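Local coordinates for protein acetolactate synthase isozyme 1 large subunit (PDB 6LPI) that belongs to the thiamine diphosphate-dependent enzyme family and carries thiamine diphosphate, flavin-adenine dinucleotide and a magnesium ion, at residues Asp390-His394 / Gly475-Gln479. Sequence-based numbering, arbitrary orientation.
Sequences DVGQH and GLVHQ. With TPP (thiamine diphosphate), chain J.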
loop_
_atom_site.group_PDB
_atom_site.type_symbol
_atom_site.label_atom_id
_atom_site.label_comp_id
_atom_site.label_asym_id
_atom_site.label_seq_id
_atom_site.Cartn_x
_atom_site.Cartn_y
_atom_site.Cartn_z
ATOM N N ASP B 390 10.172 9.161 3.419
ATOM C CA ASP B 390 9.418 9.064 4.659
ATOM C C ASP B 390 8.137 9.909 4.517
ATOM O O ASP B 390 7.648 10.143 3.405
ATOM C CB ASP B 390 10.330 9.430 5.839
ATOM C CG ASP B 390 10.969 8.188 6.516
ATOM O OD1 ASP B 390 10.185 7.252 6.807
ATOM O OD2 ASP B 390 12.208 8.141 6.789
ATOM N N VAL B 391 7.547 10.338 5.632
ATOM C CA VAL B 391 6.241 10.989 5.638
ATOM C C VAL B 391 6.339 12.386 6.253
ATOM O O VAL B 391 6.908 12.553 7.333
ATOM C CB VAL B 391 5.212 10.136 6.394
ATOM C CG1 VAL B 391 3.940 10.925 6.609
ATOM C CG2 VAL B 391 4.927 8.867 5.606
ATOM N N GLY B 392 5.766 13.375 5.590
ATOM C CA GLY B 392 5.754 14.757 6.088
ATOM C C GLY B 392 5.868 15.759 4.938
ATOM O O GLY B 392 5.508 15.460 3.796
ATOM N N GLN B 393 6.394 16.946 5.254
ATOM C CA GLN B 393 6.509 17.966 4.218
ATOM C C GLN B 393 7.515 17.572 3.145
ATOM O O GLN B 393 7.262 17.771 1.950
ATOM C CB GLN B 393 6.944 19.305 4.810
ATOM C CG GLN B 393 6.135 19.899 5.922
ATOM C CD GLN B 393 6.621 21.298 6.257
ATOM O OE1 GLN B 393 7.796 21.507 6.582
ATOM N NE2 GLN B 393 5.735 22.279 6.095
ATOM N N HIS B 394 8.651 16.982 3.552
ATOM C CA HIS B 394 9.678 16.577 2.592
ATOM C C HIS B 394 9.126 15.597 1.563
ATOM O O HIS B 394 9.506 15.644 0.385
ATOM C CB HIS B 394 10.866 15.961 3.331
ATOM C CG HIS B 394 10.555 14.660 4.008
ATOM N ND1 HIS B 394 10.058 14.586 5.293
ATOM C CD2 HIS B 394 10.638 13.381 3.564
ATOM C CE1 HIS B 394 9.852 13.317 5.610
ATOM N NE2 HIS B 394 10.196 12.566 4.578
ATOM N N GLY B 475 6.592 19.194 11.352
ATOM C CA GLY B 475 6.628 19.935 10.105
ATOM C C GLY B 475 5.337 19.896 9.335
ATOM O O GLY B 475 4.818 20.939 8.933
ATOM N N LEU B 476 4.845 18.694 9.049
ATOM C CA LEU B 476 3.502 18.601 8.501
ATOM C C LEU B 476 2.506 18.973 9.594
ATOM O O LEU B 476 1.533 19.700 9.349
ATOM C CB LEU B 476 3.281 17.198 7.947
ATOM C CG LEU B 476 2.212 16.859 6.914
ATOM C CD1 LEU B 476 0.856 16.690 7.555
ATOM C CD2 LEU B 476 2.209 17.933 5.860
ATOM N N VAL B 477 2.786 18.528 10.826
ATOM C CA VAL B 477 2.052 19.000 11.997
ATOM C C VAL B 477 2.252 20.501 12.164
ATOM O O VAL B 477 1.292 21.248 12.347
ATOM C CB VAL B 477 2.492 18.235 13.263
ATOM C CG1 VAL B 477 1.944 18.899 14.500
ATOM C CG2 VAL B 477 2.062 16.783 13.222
ATOM N N HIS B 478 3.503 20.967 12.070
ATOM C CA HIS B 478 3.806 22.398 12.206
ATOM C C HIS B 478 2.931 23.235 11.283
ATOM O O HIS B 478 2.425 24.302 11.665
ATOM C CB HIS B 478 5.287 22.620 11.888
ATOM C CG HIS B 478 5.787 24.008 12.133
ATOM N ND1 HIS B 478 5.396 25.090 11.374
ATOM C CD2 HIS B 478 6.693 24.479 13.025
ATOM C CE1 HIS B 478 6.020 26.173 11.805
ATOM N NE2 HIS B 478 6.814 25.829 12.803
ATOM N N GLN B 479 2.703 22.738 10.070
ATOM C CA GLN B 479 1.912 23.480 9.114
ATOM C C GLN B 479 0.431 23.376 9.445
ATOM O O GLN B 479 -0.289 24.376 9.366
ATOM C CB GLN B 479 2.232 22.984 7.700
ATOM C CG GLN B 479 1.265 23.417 6.608
ATOM C CD GLN B 479 1.814 23.072 5.232
ATOM O OE1 GLN B 479 2.913 22.534 5.113
ATOM N NE2 GLN B 479 1.097 23.455 4.190
HETATM N "N1'" TPP J . 3.505 9.313 14.231
HETATM C "C2'" TPP J . 3.766 8.395 13.230
HETATM C CM2 TPP J . 4.432 7.084 13.528
HETATM N "N3'" TPP J . 3.415 8.656 11.929
HETATM C "C4'" TPP J . 2.775 9.818 11.601
HETATM N "N4'" TPP J . 2.452 9.995 10.320
HETATM C "C5'" TPP J . 2.505 10.755 12.601
HETATM C "C6'" TPP J . 2.879 10.490 13.916
HETATM C "C7'" TPP J . 1.837 12.074 12.270
HETATM N N3 TPP J . 2.736 12.833 11.443
HETATM C C2 TPP J . 2.657 12.846 10.070
HETATM S S1 TPP J . 3.766 13.741 9.355
HETATM C C5 TPP J . 4.401 14.161 10.779
HETATM C C4 TPP J . 3.771 13.600 11.862
HETATM C CM4 TPP J . 4.205 13.863 13.263
HETATM C C6 TPP J . 5.595 15.086 10.789
HETATM C C7 TPP J . 6.716 14.584 9.880
HETATM O O7 TPP J . 7.947 14.899 10.493
HETATM P PA TPP J . 9.318 14.978 9.644
HETATM O O1A TPP J . 9.995 13.636 9.565
HETATM O O2A TPP J . 10.170 16.015 10.352
HETATM O O3A TPP J . 8.939 15.404 8.139
HETATM P PB TPP J . 8.817 16.954 7.643
HETATM O O1B TPP J . 9.198 17.032 6.163
HETATM O O2B TPP J . 7.428 17.514 7.825
HETATM O O3B TPP J . 9.710 17.824 8.502
#
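Gln393 turns its CG to the side opposite its carbonyl carbon (chi1 -55°) and runs straight from there, while Gln479 starts from a CG trans to its backbone N and is likewise extended; between them they join the first turns of two helices. The amides meet through one hydrogen bond, from Gln393 NE2 to Gln479 OE1 at 3.0 Å. The acceptor lies in the Gln393 amide plane, but the two planes are 76° apart and the donor arrives tilted from the Gln479 carbonyl plane. Gln393 NE2 also bonds to the carbonyl O of Glu544 and Gln479 NE2 to that of Val546, which fixes which end of each amide is nitrogen. On its way, Gln393 passes along the Gly475 carbonyl, its CG 3.6 Å from Leu476 N. Nearer the cofactor, Gly392 CA packs on Leu476 CB at 3.9 Å, and that CB in turn lies 3.8 Å from the thiazolium sulfur S1 of thiamine diphosphate.

Gly392 and Gly475 are the N-caps of helices 393-401 and 476-484, which begin in loops following parallel strands 386-389 and 464-470 of one sheet, and having no side chain, each admits the diphosphate close to its backbone. Gln393 N donates to O2B of thiamine diphosphate at 2.8 Å. The terminal phosphate oxygen O1B is gripped twice by His394, from its N at 2.7 Å and from ring ND1 at 2.7 Å. Asp444 and Asn471 bind the nearby magnesium ion. Two helix starts thus face a single anionic group; their dipoles would be expected to add to the magnesium ion in offsetting its charge, while the neutral amide bridge ties the two helices together without adding charge.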